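Local coordinates for monosaccharide ABC transporter substrate-binding protein, CUT2 family (Bradyrhizobium sp., PDB 4YHS), which probably captures a sugar or related small solute in the periplasm and delivers it to an ABC importer of the CUT2 family, at residues L87-N92 / I305-A310. Residues are numbered along the deposited sequence; the frame is centred on the assembly and turned at random.
Sequences LGVKMN and IAVDQA
L87, the last residue of helix 71-87, and V89 both converge on V307, and the contact is made mostly by apolar groups, with no hydrogen bond between 87-92 and 305-310. The CD1 methyl of L87 does most of the touching: it lies 3.9 Å from CG1 of V307 and 4.1 Å from CA of D308, and the side chains of L87 and V307 run past one another in opposite directions. With its CG1 anti to the backbone N (chi1 170°), V307 holds out the same methyl to both partners, and CG2 of V89 meets this CG1 more loosely at 4.2 Å. D308 meets L87 with its CA, and its OD1 comes equally near, 4.1 Å from L87 CD1. That carboxylate is buried but well provided for: OD1 is hydrogen-bonded to the backbone N of L52, while OD2 is hydrogen-bonded to the hydroxyl of Y49 and forms a salt bridge with R312. The patch continues outward where V307 touches V80 and L61 and where V89 rests on A55, W59 and L61.

G88, between L87 and V89 in the chain, turns the backbone so that both side chains can face V307. Its positive phi (85°) makes it the C-prime residue of a Schellman motif, in which V89 N hydrogen-bonds to S84 O and G88 N to K85 O. The chain thereby leaves helix 71-87 and enters strand 90-95, which lies parallel to strand 60-65. This strand-helix-strand passage is a beta-alpha-beta crossover of the periplasmic binding protein fold, here packed against helix 299-314 from far along the chain.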
loop_
_atom_site.group_PDB
_atom_site.type_symbol
_atom_site.label_atom_id
_atom_site.label_comp_id
_atom_site.label_asym_id
_atom_site.label_seq_id
_atom_site.Cartn_x
_atom_site.Cartn_y
_atom_site.Cartn_z
ATOM N N LEU A 87 -0.531 22.486 -2.718
ATOM C CA LEU A 87 0.778 23.173 -2.589
ATOM C C LEU A 87 0.977 24.228 -3.653
ATOM O O LEU A 87 1.829 25.113 -3.509
ATOM C CB LEU A 87 1.931 22.160 -2.651
ATOM C CG LEU A 87 2.114 21.288 -1.399
ATOM C CD1 LEU A 87 3.189 20.218 -1.632
ATOM C CD2 LEU A 87 2.431 22.137 -0.189
ATOM N N GLY A 88 0.175 24.173 -4.710
ATOM C CA GLY A 88 0.327 25.123 -5.809
ATOM C C GLY A 88 1.358 24.741 -6.862
ATOM O O GLY A 88 1.991 25.622 -7.458
ATOM N N VAL A 89 1.525 23.448 -7.128
ATOM C CA VAL A 89 2.562 23.031 -8.075
ATOM C C VAL A 89 1.889 22.338 -9.252
ATOM O O VAL A 89 0.703 22.038 -9.189
ATOM C CB VAL A 89 3.631 22.127 -7.397
ATOM C CG1 VAL A 89 4.390 22.931 -6.337
ATOM C CG2 VAL A 89 3.013 20.854 -6.809
ATOM N N LYS A 90 2.649 22.126 -10.322
ATOM C CA LYS A 90 2.138 21.565 -11.574
ATOM C C LYS A 90 2.583 20.143 -11.757
ATOM O O LYS A 90 3.768 19.875 -11.940
ATOM C CB LYS A 90 2.619 22.365 -12.793
ATOM C CG LYS A 90 2.353 23.875 -12.766
ATOM C CD LYS A 90 2.788 24.532 -14.099
ATOM C CE LYS A 90 3.619 25.817 -13.909
ATOM N NZ LYS A 90 5.075 25.572 -13.610
HETATM N N MSE A 91 1.620 19.239 -11.727
HETATM C CA MSE A 91 1.872 17.823 -11.926
HETATM C C MSE A 91 1.635 17.472 -13.387
HETATM O O MSE A 91 0.693 17.960 -13.992
HETATM C CB MSE A 91 0.956 16.979 -11.024
HETATM C CG MSE A 91 0.783 15.518 -11.516
HETATM SE SE MSE A 91 -0.623 14.616 -10.600
HETATM C CE MSE A 91 -2.050 15.323 -11.731
ATOM N N ASN A 92 2.505 16.640 -13.946
ATOM C CA ASN A 92 2.300 16.058 -15.277
ATOM C C ASN A 92 2.436 14.557 -15.058
ATOM O O ASN A 92 3.542 14.070 -14.815
ATOM C CB ASN A 92 3.320 16.616 -16.288
ATOM C CG ASN A 92 3.616 15.664 -17.430
ATOM O OD1 ASN A 92 2.708 15.124 -18.065
ATOM N ND2 ASN A 92 4.904 15.463 -17.709
ATOM N N ILE A 305 2.766 12.545 0.284
ATOM C CA ILE A 305 4.089 12.697 0.868
ATOM C C ILE A 305 5.163 12.812 -0.210
ATOM O O ILE A 305 6.073 13.620 -0.077
ATOM C CB ILE A 305 4.419 11.527 1.833
ATOM C CG1 ILE A 305 3.629 11.745 3.134
ATOM C CG2 ILE A 305 5.938 11.463 2.160
ATOM C CD1 ILE A 305 3.651 10.608 4.072
ATOM N N ALA A 306 5.059 12.017 -1.276
ATOM C CA ALA A 306 6.024 12.101 -2.381
ATOM C C ALA A 306 6.074 13.503 -2.987
ATOM O O ALA A 306 7.138 14.023 -3.286
ATOM C CB ALA A 306 5.668 11.098 -3.469
ATOM N N VAL A 307 4.908 14.107 -3.175
ATOM C CA VAL A 307 4.849 15.454 -3.706
ATOM C C VAL A 307 5.476 16.432 -2.718
ATOM O O VAL A 307 6.310 17.265 -3.110
ATOM C CB VAL A 307 3.404 15.884 -4.022
ATOM C CG1 VAL A 307 3.309 17.395 -4.360
ATOM C CG2 VAL A 307 2.860 15.055 -5.171
ATOM N N ASP A 308 5.090 16.340 -1.445
ATOM C CA ASP A 308 5.668 17.223 -0.428
ATOM C C ASP A 308 7.185 17.089 -0.336
ATOM O O ASP A 308 7.915 18.087 -0.279
ATOM C CB ASP A 308 5.066 16.950 0.949
ATOM C CG ASP A 308 5.529 17.968 1.991
ATOM O OD1 ASP A 308 5.317 19.171 1.764
ATOM O OD2 ASP A 308 6.115 17.583 3.030
ATOM N N GLN A 309 7.662 15.852 -0.332
ATOM C CA GLN A 309 9.083 15.594 -0.347
ATOM C C GLN A 309 9.787 16.286 -1.544
ATOM O O GLN A 309 10.836 16.928 -1.386
ATOM C CB GLN A 309 9.334 14.088 -0.403
ATOM C CG GLN A 309 9.225 13.333 0.935
ATOM C CD GLN A 309 9.240 11.848 0.726
ATOM O OE1 GLN A 309 8.782 11.364 -0.310
ATOM N NE2 GLN A 309 9.812 11.115 1.672
ATOM N N ALA A 310 9.228 16.123 -2.741
ATOM C CA ALA A 310 9.828 16.703 -3.938
ATOM C C ALA A 310 9.965 18.205 -3.781
ATOM O O ALA A 310 11.012 18.774 -4.068
ATOM C CB ALA A 310 9.013 16.393 -5.166
#